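Local atomic coordinates of glutamate--tRNA ligase (Elizabethkingia anophelis, PDB entry 6B1Z), a protein that catalyses the ATP-dependent attachment of glutamate to its cognate tRNA, as a class I aminoacyl-tRNA synthetase with an anticodon-binding domain. Residues R101-E104 with Q105-T109; Y140-R143 with N144-R147; V191-N194 with T195-D198; H239-L242 with Y243-M246. One frame throughout, in Å; residues are numbered along the deposited sequence. Where two conformers were deposited one is given.

Contact 1 of 4, residues R101-E104 with Q105-T109; sequences RYTE and QILKT
Three backbone bonds tie Arg101-Glu104 to the residues that follow, at the end of helix 96-106: Gln105 N to Arg101 O, Ile106 N to Tyr102 O, and Leu107 N to Thr103 O. The Ile106 bond is the straightest of them, with 164° at the hydrogen. A type I turn then carries the chain from Ile106 to Thr109, where OG1 of Thr109 donates to Ile106 O at 2.8 Å, lying in the carbonyl plane on a lone pair, while Thr109 N shares the same oxygen.

The charged pair sits one turn apart. Glu104 and Lys108 cross obliquely as two extended chains, and OE2 of Glu104 reaches NZ of Lys108 in a long salt bridge of 3.7 Å.

Among the softer contacts, Gln105 runs beside Tyr102 and brings OE1 to the ring edge, 3.4 Å from CD1, with the amide turned 69° from the ring plane. Thr103 CG2 lies 4.1 Å from Leu107 CD1, while Thr103 OG1 bonds back to Tyr99 O. Ile106 packs inward on Leu242 of helix 236-246.

The chemistry implies a helix end closed mainly by main-chain bonds and the Thr109 hydroxyl, with the exposed ion pair probably adding little.

Contact 2 of 4, residues Y140-R143 with N144-R147; sequences YETR and NRLR
Between Tyr140 and Arg147 the backbone coils through two successive turns, in which Arg145 N donates to Thr142 O at 3.1 Å and Leu146 N makes a weak bond to Arg143 O. The first donor stands 52° out of the carbonyl plane of Thr142, as expected where a chain curls this tightly.

Thr142 O is also lined by carbon, with Leu146 CD1 at 3.6 Å. Arg145 has two conformers; in the one given, its CG sits between its own backbone N and carbonyl carbon (chi1 64°), which folds the start of the chain over that oxygen, CG to Thr142 O being 3.5 Å. In the same conformer NH2 passes Thr142 CG2 at 4.2 Å, the two side chains crossing at a slant. Thr142 OG1 turns to the main chain of Ala137 and Asn139 instead.

Arg143 and Asn144 point the same way, guanidinium and amide planes 61° apart. One face of the Arg143 guanidinium receives CA of Tyr140, and its NE forms a salt bridge with Asp198.

Water joins the two halves. One molecule accepts from Asn144 N at 2.9 Å and lies within bonding distance of Tyr140 O and Asn144 OD1; another donates to both of those oxygens and rests over the centre of the Tyr140 ring. A further water appears to link Glu141 O and Arg145 NE, again in the given conformer.

The chemistry implies a turn in which the direct hydrogen bonds between 140-143 and 144-147 are main-chain ones, the Asn144 amide being linked to Tyr140 through solvent.

Contact 3 of 4, residues V191-N194 with T195-D198; sequences VNTN and TLDD
Val191 meets Thr195 and Leu196 where strand 187-192, one arm of a two-stranded antiparallel sheet, leaves the sheet through an Asx turn and a short 3-10 segment. In the conformer given, one of two, Val191 CG1 makes the contact, anti to the backbone N (chi1 170°): it lies 3.7 Å from Thr195 OG1 and 3.8 Å from Leu196 CD1. The valine and leucine side chains cross at about a right angle, and this one methyl lies near both CD1 and CD2 of the leucine.

At Asn192 the polar work begins. Its OD1 accepts from Asn194 N at 2.8 Å, with the donor in the carbonyl plane on a lone pair, which makes the Asx turn. Its main-chain O takes two donors from Thr195, the backbone N from above the carbonyl plane and the hydroxyl nearly along the C=O axis. Asn192 ND2 goes to Asp176, which probably helps hold the amide's rotation.

Thr193 continues the turn by accepting from Leu196 N, while its OG1 bonds to Pro174 O and Arg177 N. Asn194 directs OD1 to the backbone N of Asp176, tying the turn to the neighbouring loop as well.

The hydroxyl of Thr195 reaches back because OG1 occupies the position between the backbone N and the carbonyl carbon (chi1 70°), and the bond from Thr195 OG1 to Asn192 O measures 2.8 Å.

Contact 4 of 4, residues H239-L242 with Y243-M246; sequences HVLL and YEAM. With EDO (1,2-ethanediol), chain V.
The hydroxyl of Tyr243 donates to O2 of a bound 1,2-ethanediol at 2.6 Å, and that oxygen lies in the plane of the tyrosine ring, at its edge. The other end of the diol turns to the preceding turn of the helix: O1 stands 3.1 Å above the plane of the His239 imidazole, over its centre. The small molecule, probably from the crystallisation liquor, thus spans the two aromatic side chains, and it also bonds to Asp218. Both imidazole nitrogens have protein partners, ND1 with Arg228 and NE2 with His211, which should fix the rotation of the ring.

Tyr243 is drawn close to the main chain as well. With CG anti to the carbonyl carbon (chi1 -75°), its ring leans back over the previous turn and CD2 comes to 3.1 Å from His239 O, the same oxygen that accepts from Tyr243 N.

Similar backbone bonds follow at Glu244, Ala245 and Met246, the shortest being Ala245 N to Leu241 O at 2.8 Å. Along the helix flank Leu241 and Glu244 run side by side, CD2 of the leucine 4.0 Å from OE1 of the glutamate, whose carboxylate forms a salt bridge with Arg177. Met246 bends at both chi2 and chi3 and meets Gln105 of helix 96-106. Such a largely buried helix is the crossover of a beta-alpha-beta unit, here linking strands 225-229 and 252-256 within the class I catalytic region.

All four contacts lie on the same side of the chain's centre and within the class I catalytic region. Contacts 1 and 4 are closest, with centres 12 Å apart: their helices pack directly, Ile106 CB lying 3.8 Å from Met246 SD and Tyr102 CD1 3.7 Å from Met246 CE. Contact 3 joins contacts 2 and 4. Its Asp198 OD2 makes a 2.7 Å salt bridge with Arg143 NE of contact 2, and its Thr193 CG2 touches Leu241 CD1 of contact 4 at 4.1 Å; both pairs of centres are 14 Å apart. Contacts 1 and 2 do not touch, their nearest atoms being about 11 Å apart. The bound diol belongs to contact 4 alone.

Contact 1 of 4, residues R101-E104 with Q105-T109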
loop_
_atom_site.group_PDB
_atom_site.type_symbol
_atom_site.label_atom_id
_atom_site.label_comp_id
_atom_site.label_asym_id
_atom_site.label_seq_id
_atom_site.Cartn_x
_atom_site.Cartn_y
_atom_site.Cartn_z
ATOM N N ARG A 101 0.570 -12.443 34.028
ATOM C CA ARG A 101 0.599 -11.509 35.148
ATOM C C ARG A 101 -0.634 -10.611 35.138
ATOM O O ARG A 101 -1.290 -10.426 36.173
ATOM C CB ARG A 101 1.896 -10.690 35.076
ATOM C CG ARG A 101 2.047 -9.572 36.093
ATOM C CD ARG A 101 3.527 -9.178 36.273
ATOM N NE ARG A 101 4.024 -8.259 35.249
ATOM C CZ ARG A 101 4.949 -8.565 34.340
ATOM N NH1 ARG A 101 5.497 -9.777 34.314
ATOM N NH2 ARG A 101 5.334 -7.653 33.455
ATOM N N TYR A 102 -0.985 -10.074 33.966
ATOM C CA TYR A 102 -2.096 -9.136 33.885
ATOM C C TYR A 102 -3.443 -9.829 33.823
ATOM O O TYR A 102 -4.450 -9.234 34.233
ATOM C CB TYR A 102 -1.879 -8.195 32.702
ATOM C CG TYR A 102 -0.704 -7.289 32.984
ATOM C CD1 TYR A 102 -0.648 -6.551 34.156
ATOM C CD2 TYR A 102 0.379 -7.223 32.116
ATOM C CE1 TYR A 102 0.427 -5.738 34.440
ATOM C CE2 TYR A 102 1.456 -6.407 32.390
ATOM C CZ TYR A 102 1.472 -5.667 33.549
ATOM O OH TYR A 102 2.549 -4.857 33.828
ATOM N N THR A 103 -3.488 -11.077 33.363
ATOM C CA THR A 103 -4.709 -11.861 33.517
ATOM C C THR A 103 -5.046 -12.052 34.996
ATOM O O THR A 103 -6.200 -11.880 35.408
ATOM C CB THR A 103 -4.548 -13.206 32.805
ATOM O OG1 THR A 103 -4.455 -12.984 31.396
ATOM C CG2 THR A 103 -5.731 -14.117 33.084
ATOM N N GLU A 104 -4.043 -12.390 35.815
ATOM C CA GLU A 104 -4.272 -12.509 37.254
ATOM C C GLU A 104 -4.774 -11.189 37.835
ATOM O O GLU A 104 -5.682 -11.178 38.682
ATOM C CB GLU A 104 -2.986 -12.963 37.956
ATOM C CG GLU A 104 -3.143 -13.125 39.465
ATOM C CD GLU A 104 -1.822 -13.342 40.182
ATOM O OE1 GLU A 104 -0.778 -13.429 39.501
ATOM O OE2 GLU A 104 -1.833 -13.421 41.431
ATOM N N GLN A 105 -4.220 -10.065 37.365
ATOM C CA GLN A 105 -4.624 -8.760 37.887
ATOM C C GLN A 105 -6.082 -8.459 37.558
ATOM O O GLN A 105 -6.865 -8.093 38.447
ATOM C CB GLN A 105 -3.713 -7.659 37.342
ATOM C CG GLN A 105 -4.029 -6.286 37.922
ATOM C CD GLN A 105 -3.191 -5.176 37.338
ATOM O OE1 GLN A 105 -2.004 -5.361 37.043
ATOM N NE2 GLN A 105 -3.797 -4.003 37.173
ATOM N N ILE A 106 -6.476 -8.618 36.292
ATOM C CA ILE A 106 -7.836 -8.231 35.928
ATOM C C ILE A 106 -8.873 -9.156 36.556
ATOM O O ILE A 106 -10.020 -8.734 36.772
ATOM C CB ILE A 106 -8.027 -8.155 34.394
ATOM C CG1 ILE A 106 -9.241 -7.248 34.081
ATOM C CG2 ILE A 106 -8.189 -9.559 33.780
ATOM C CD1 ILE A 106 -9.460 -6.982 32.621
ATOM N N LEU A 107 -8.507 -10.400 36.879
ATOM C CA LEU A 107 -9.454 -11.302 37.527
ATOM C C LEU A 107 -9.751 -10.898 38.962
ATOM O O LEU A 107 -10.708 -11.420 39.545
ATOM C CB LEU A 107 -8.930 -12.743 37.491
ATOM C CG LEU A 107 -9.034 -13.441 36.132
ATOM C CD1 LEU A 107 -8.329 -14.797 36.187
ATOM C CD2 LEU A 107 -10.497 -13.590 35.714
ATOM N N LYS A 108 -8.969 -9.985 39.542
ATOM C CA LYS A 108 -9.297 -9.459 40.864
ATOM C C LYS A 108 -10.327 -8.336 40.816
ATOM O O LYS A 108 -10.807 -7.918 41.880
ATOM C CB LYS A 108 -8.029 -8.967 41.552
ATOM C CG LYS A 108 -7.080 -10.096 41.892
ATOM C CD LYS A 108 -5.716 -9.581 42.299
ATOM C CE LYS A 108 -4.746 -10.736 42.486
ATOM N NZ LYS A 108 -3.352 -10.276 42.731
ATOM N N THR A 109 -10.684 -7.858 39.629
ATOM C CA THR A 109 -11.632 -6.767 39.440
ATOM C C THR A 109 -13.021 -7.310 39.119
ATOM O O THR A 109 -13.206 -8.493 38.830
ATOM C CB THR A 109 -11.192 -5.827 38.307
ATOM O OG1 THR A 109 -11.493 -6.413 37.033
ATOM C CG2 THR A 109 -9.700 -5.528 38.359
#

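Contact 2 of 4, residues Y140-R143 with N144-R147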
loop_
_atom_site.group_PDB
_atom_site.type_symbol
_atom_site.label_atom_id
_atom_site.label_comp_id
_atom_site.label_asym_id
_atom_site.label_seq_id
_atom_site.Cartn_x
_atom_site.Cartn_y
_atom_site.Cartn_z
ATOM N N TYR A 140 -24.829 -7.918 28.529
ATOM C CA TYR A 140 -25.572 -7.851 29.785
ATOM C C TYR A 140 -26.908 -8.584 29.686
ATOM O O TYR A 140 -27.331 -9.244 30.642
ATOM C CB TYR A 140 -25.791 -6.390 30.184
ATOM C CG TYR A 140 -26.351 -6.256 31.579
ATOM C CD1 TYR A 140 -27.711 -6.411 31.811
ATOM C CD2 TYR A 140 -25.519 -5.995 32.666
ATOM C CE1 TYR A 140 -28.230 -6.305 33.076
ATOM C CE2 TYR A 140 -26.032 -5.895 33.945
ATOM C CZ TYR A 140 -27.391 -6.043 34.137
ATOM O OH TYR A 140 -27.942 -5.944 35.401
ATOM N N GLU A 141 -27.580 -8.481 28.536
ATOM C CA GLU A 141 -28.905 -9.073 28.355
ATOM C C GLU A 141 -28.884 -10.594 28.328
ATOM O O GLU A 141 -29.854 -11.230 28.769
ATOM C CB GLU A 141 -29.520 -8.562 27.056
ATOM C CG GLU A 141 -29.966 -7.113 27.106
ATOM C CD GLU A 141 -30.535 -6.646 25.777
ATOM O OE1 GLU A 141 -30.059 -7.120 24.716
ATOM O OE2 GLU A 141 -31.460 -5.807 25.798
ATOM N N THR A 142 -27.824 -11.198 27.784
ATOM C CA THR A 142 -27.783 -12.639 27.564
ATOM C C THR A 142 -26.887 -13.384 28.542
ATOM O O THR A 142 -26.972 -14.616 28.617
ATOM C CB THR A 142 -27.314 -12.969 26.129
ATOM O OG1 THR A 142 -26.007 -12.418 25.894
ATOM C CG2 THR A 142 -28.270 -12.397 25.081
ATOM N N ARG A 143 -26.019 -12.687 29.284
ATOM C CA ARG A 143 -25.025 -13.448 30.034
ATOM C C ARG A 143 -25.669 -14.306 31.118
ATOM O O ARG A 143 -25.149 -15.378 31.441
ATOM C CB ARG A 143 -23.953 -12.521 30.618
ATOM C CG ARG A 143 -24.405 -11.657 31.760
ATOM C CD ARG A 143 -23.201 -10.964 32.413
ATOM N NE ARG A 143 -22.673 -9.853 31.631
ATOM C CZ ARG A 143 -22.628 -8.591 32.057
ATOM N NH1 ARG A 143 -23.099 -8.276 33.269
ATOM N NH2 ARG A 143 -22.109 -7.643 31.279
ATOM N N ASN A 144 -26.825 -13.899 31.650
ATOM C CA ASN A 144 -27.395 -14.672 32.744
ATOM C C ASN A 144 -28.074 -15.960 32.303
ATOM O O ASN A 144 -28.401 -16.783 33.166
ATOM C CB ASN A 144 -28.368 -13.808 33.546
ATOM C CG ASN A 144 -27.644 -12.816 34.430
ATOM O OD1 ASN A 144 -27.724 -11.606 34.220
ATOM N ND2 ASN A 144 -26.913 -13.327 35.413
ATOM N N ARG A 145 -28.282 -16.193 31.007
ATOM C CA ARG A 145 -28.828 -17.472 30.573
ATOM C C ARG A 145 -27.797 -18.342 29.868
ATOM O O ARG A 145 -28.153 -19.389 29.317
ATOM C CB ARG A 145 -30.058 -17.272 29.687
ATOM C CG ARG A 145 -29.858 -16.558 28.365
ATOM C CD ARG A 145 -31.235 -16.434 27.709
ATOM N NE ARG A 145 -31.336 -15.392 26.691
ATOM C CZ ARG A 145 -31.702 -15.612 25.431
ATOM N NH1 ARG A 145 -31.999 -16.842 25.025
ATOM N NH2 ARG A 145 -31.778 -14.600 24.577
ATOM N N LEU A 146 -26.530 -17.954 29.901
ATOM C CA LEU A 146 -25.458 -18.771 29.363
ATOM C C LEU A 146 -24.703 -19.407 30.535
ATOM O O LEU A 146 -25.224 -19.471 31.659
ATOM C CB LEU A 146 -24.601 -17.901 28.438
ATOM C CG LEU A 146 -25.374 -17.568 27.150
ATOM C CD1 LEU A 146 -24.730 -16.421 26.384
ATOM C CD2 LEU A 146 -25.506 -18.809 26.268
ATOM N N ARG A 147 -23.493 -19.910 30.285
ATOM C CA ARG A 147 -22.774 -20.717 31.272
ATOM C C ARG A 147 -21.467 -20.021 31.636
ATOM O O ARG A 147 -20.456 -20.175 30.946
ATOM C CB ARG A 147 -22.538 -22.131 30.746
ATOM C CG ARG A 147 -23.841 -22.962 30.679
ATOM C CD ARG A 147 -23.655 -24.398 30.138
ATOM N NE ARG A 147 -22.565 -25.113 30.797
ATOM C CZ ARG A 147 -22.635 -25.638 32.017
ATOM N NH1 ARG A 147 -23.749 -25.527 32.729
ATOM N NH2 ARG A 147 -21.584 -26.272 32.523
HETATM O O HOH W 1 -28.475 -11.535 31.456
HETATM O O HOH W 2 -29.210 -8.863 35.488
HETATM O O HOH W 3 -26.554 -9.397 33.763
HETATM O O HOH W 4 -31.704 -13.005 27.157
#

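Contact 3 of 4, residues V191-N194 with T195-D198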
loop_
_atom_site.group_PDB
_atom_site.type_symbol
_atom_site.label_atom_id
_atom_site.label_comp_id
_atom_site.label_asym_id
_atom_site.label_seq_id
_atom_site.Cartn_x
_atom_site.Cartn_y
_atom_site.Cartn_z
ATOM N N VAL A 191 -20.823 6.677 23.806
ATOM C CA VAL A 191 -21.316 5.316 23.559
ATOM C C VAL A 191 -21.910 4.786 24.862
ATOM O O VAL A 191 -21.244 4.875 25.899
ATOM C CB VAL A 191 -20.161 4.395 23.103
ATOM C CG1 VAL A 191 -20.569 2.904 23.072
ATOM C CG2 VAL A 191 -19.574 4.856 21.759
ATOM N N ASN A 192 -23.099 4.192 24.819
ATOM C CA ASN A 192 -23.632 3.506 25.987
ATOM C C ASN A 192 -23.171 2.053 25.979
ATOM O O ASN A 192 -23.258 1.364 24.955
ATOM C CB ASN A 192 -25.167 3.592 26.012
ATOM C CG ASN A 192 -25.749 3.171 27.359
ATOM O OD1 ASN A 192 -25.649 2.009 27.752
ATOM N ND2 ASN A 192 -26.347 4.120 28.071
ATOM N N THR A 193 -22.696 1.576 27.136
ATOM C CA THR A 193 -22.234 0.195 27.230
ATOM C C THR A 193 -23.320 -0.832 26.908
ATOM O O THR A 193 -22.992 -1.979 26.588
ATOM C CB THR A 193 -21.654 -0.081 28.624
ATOM O OG1 THR A 193 -22.609 0.262 29.640
ATOM C CG2 THR A 193 -20.419 0.742 28.833
ATOM N N ASN A 194 -24.601 -0.459 26.999
ATOM C CA ASN A 194 -25.640 -1.401 26.608
ATOM C C ASN A 194 -25.563 -1.793 25.135
ATOM O O ASN A 194 -26.163 -2.802 24.747
ATOM C CB ASN A 194 -27.027 -0.814 26.883
ATOM C CG ASN A 194 -27.371 -0.744 28.355
ATOM O OD1 ASN A 194 -26.700 -1.327 29.201
ATOM N ND2 ASN A 194 -28.446 -0.027 28.663
ATOM N N THR A 195 -24.874 -1.012 24.304
ATOM C CA THR A 195 -24.685 -1.367 22.902
ATOM C C THR A 195 -23.464 -2.251 22.676
ATOM O O THR A 195 -23.199 -2.635 21.525
ATOM C CB THR A 195 -24.549 -0.101 22.029
ATOM O OG1 THR A 195 -23.298 0.547 22.297
ATOM C CG2 THR A 195 -25.704 0.886 22.264
ATOM N N LEU A 196 -22.711 -2.574 23.725
ATOM C CA LEU A 196 -21.429 -3.257 23.608
ATOM C C LEU A 196 -21.516 -4.660 24.199
ATOM O O LEU A 196 -22.445 -4.995 24.941
ATOM C CB LEU A 196 -20.336 -2.442 24.303
ATOM C CG LEU A 196 -20.220 -0.983 23.847
ATOM C CD1 LEU A 196 -19.170 -0.258 24.676
ATOM C CD2 LEU A 196 -19.907 -0.900 22.334
ATOM N N ASP A 197 -20.526 -5.500 23.885
ATOM C CA ASP A 197 -20.549 -6.918 24.220
ATOM C C ASP A 197 -19.467 -7.270 25.229
ATOM O O ASP A 197 -18.469 -6.548 25.384
ATOM C CB ASP A 197 -20.355 -7.786 22.972
ATOM C CG ASP A 197 -21.351 -7.474 21.882
ATOM O OD1 ASP A 197 -22.424 -6.934 22.204
ATOM O OD2 ASP A 197 -21.062 -7.777 20.705
ATOM N N ASP A 198 -19.662 -8.416 25.888
ATOM C CA ASP A 198 -18.711 -8.974 26.853
ATOM C C ASP A 198 -17.592 -9.702 26.096
ATOM O O ASP A 198 -17.517 -10.935 26.077
ATOM C CB ASP A 198 -19.411 -9.957 27.791
ATOM C CG ASP A 198 -20.433 -9.309 28.736
ATOM O OD1 ASP A 198 -20.505 -8.071 28.842
ATOM O OD2 ASP A 198 -21.164 -10.099 29.378
#

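Contact 4 of 4, residues H239-L242 with Y243-M246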
loop_
_atom_site.group_PDB
_atom_site.type_symbol
_atom_site.label_atom_id
_atom_site.label_comp_id
_atom_site.label_asym_id
_atom_site.label_seq_id
_atom_site.Cartn_x
_atom_site.Cartn_y
_atom_site.Cartn_z
ATOM N N HIS A 239 -11.601 -0.634 24.846
ATOM C CA HIS A 239 -10.188 -0.450 25.160
ATOM C C HIS A 239 -9.998 0.555 26.281
ATOM O O HIS A 239 -9.193 0.325 27.194
ATOM C CB HIS A 239 -9.437 -0.031 23.900
ATOM C CG HIS A 239 -9.514 -1.065 22.826
ATOM N ND1 HIS A 239 -9.334 -0.782 21.484
ATOM C CD2 HIS A 239 -9.788 -2.388 22.899
ATOM C CE1 HIS A 239 -9.476 -1.895 20.783
ATOM N NE2 HIS A 239 -9.732 -2.888 21.619
ATOM N N VAL A 240 -10.737 1.666 26.236
ATOM C CA VAL A 240 -10.657 2.657 27.304
ATOM C C VAL A 240 -11.102 2.047 28.628
ATOM O O VAL A 240 -10.468 2.266 29.666
ATOM C CB VAL A 240 -11.476 3.906 26.919
ATOM C CG1 VAL A 240 -11.705 4.825 28.117
ATOM C CG2 VAL A 240 -10.753 4.647 25.792
ATOM N N LEU A 241 -12.141 1.202 28.602
ATOM C CA LEU A 241 -12.591 0.543 29.825
ATOM C C LEU A 241 -11.560 -0.456 30.340
ATOM O O LEU A 241 -11.447 -0.655 31.561
ATOM C CB LEU A 241 -13.942 -0.151 29.589
ATOM C CG LEU A 241 -15.136 0.796 29.538
ATOM C CD1 LEU A 241 -16.335 0.044 28.928
ATOM C CD2 LEU A 241 -15.454 1.280 30.956
ATOM N N LEU A 242 -10.802 -1.104 29.439
ATOM C CA LEU A 242 -9.760 -2.013 29.900
ATOM C C LEU A 242 -8.648 -1.264 30.626
ATOM O O LEU A 242 -8.152 -1.743 31.651
ATOM C CB LEU A 242 -9.195 -2.812 28.722
ATOM C CG LEU A 242 -10.149 -3.909 28.226
ATOM C CD1 LEU A 242 -9.618 -4.481 26.900
ATOM C CD2 LEU A 242 -10.340 -5.047 29.250
ATOM N N TYR A 243 -8.234 -0.099 30.114
ATOM C CA TYR A 243 -7.231 0.685 30.839
ATOM C C TYR A 243 -7.753 1.052 32.219
ATOM O O TYR A 243 -7.036 0.913 33.214
ATOM C CB TYR A 243 -6.830 1.948 30.069
ATOM C CG TYR A 243 -5.921 1.673 28.896
ATOM C CD1 TYR A 243 -4.573 1.436 29.086
ATOM C CD2 TYR A 243 -6.421 1.654 27.603
ATOM C CE1 TYR A 243 -3.739 1.170 28.014
ATOM C CE2 TYR A 243 -5.594 1.382 26.517
ATOM C CZ TYR A 243 -4.258 1.142 26.741
ATOM O OH TYR A 243 -3.426 0.891 25.677
ATOM N N GLU A 244 -9.022 1.450 32.304
ATOM C CA GLU A 244 -9.619 1.741 33.605
ATOM C C GLU A 244 -9.591 0.517 34.515
ATOM O O GLU A 244 -9.245 0.617 35.704
ATOM C CB GLU A 244 -11.049 2.239 33.411
ATOM C CG GLU A 244 -11.764 2.557 34.719
ATOM C CD GLU A 244 -13.193 3.012 34.498
ATOM O OE1 GLU A 244 -13.480 3.622 33.451
ATOM O OE2 GLU A 244 -14.038 2.751 35.374
ATOM N N ALA A 245 -9.959 -0.651 33.982
ATOM C CA ALA A 245 -9.987 -1.869 34.790
ATOM C C ALA A 245 -8.614 -2.176 35.382
ATOM O O ALA A 245 -8.516 -2.673 36.515
ATOM C CB ALA A 245 -10.492 -3.049 33.950
ATOM N N MET A 246 -7.554 -1.834 34.660
ATOM C CA MET A 246 -6.194 -2.135 35.071
ATOM C C MET A 246 -5.581 -1.044 35.937
ATOM O O MET A 246 -4.452 -1.218 36.421
ATOM C CB MET A 246 -5.313 -2.361 33.840
ATOM C CG MET A 246 -5.803 -3.507 32.925
ATOM S SD MET A 246 -5.925 -5.110 33.740
ATOM C CE MET A 246 -4.179 -5.543 33.872
HETATM C C1 EDO V . -5.239 -1.115 21.874
HETATM O O1 EDO V . -6.399 -1.949 21.882
HETATM C C2 EDO V . -5.555 0.180 22.602
HETATM O O2 EDO V . -4.359 0.691 23.206
#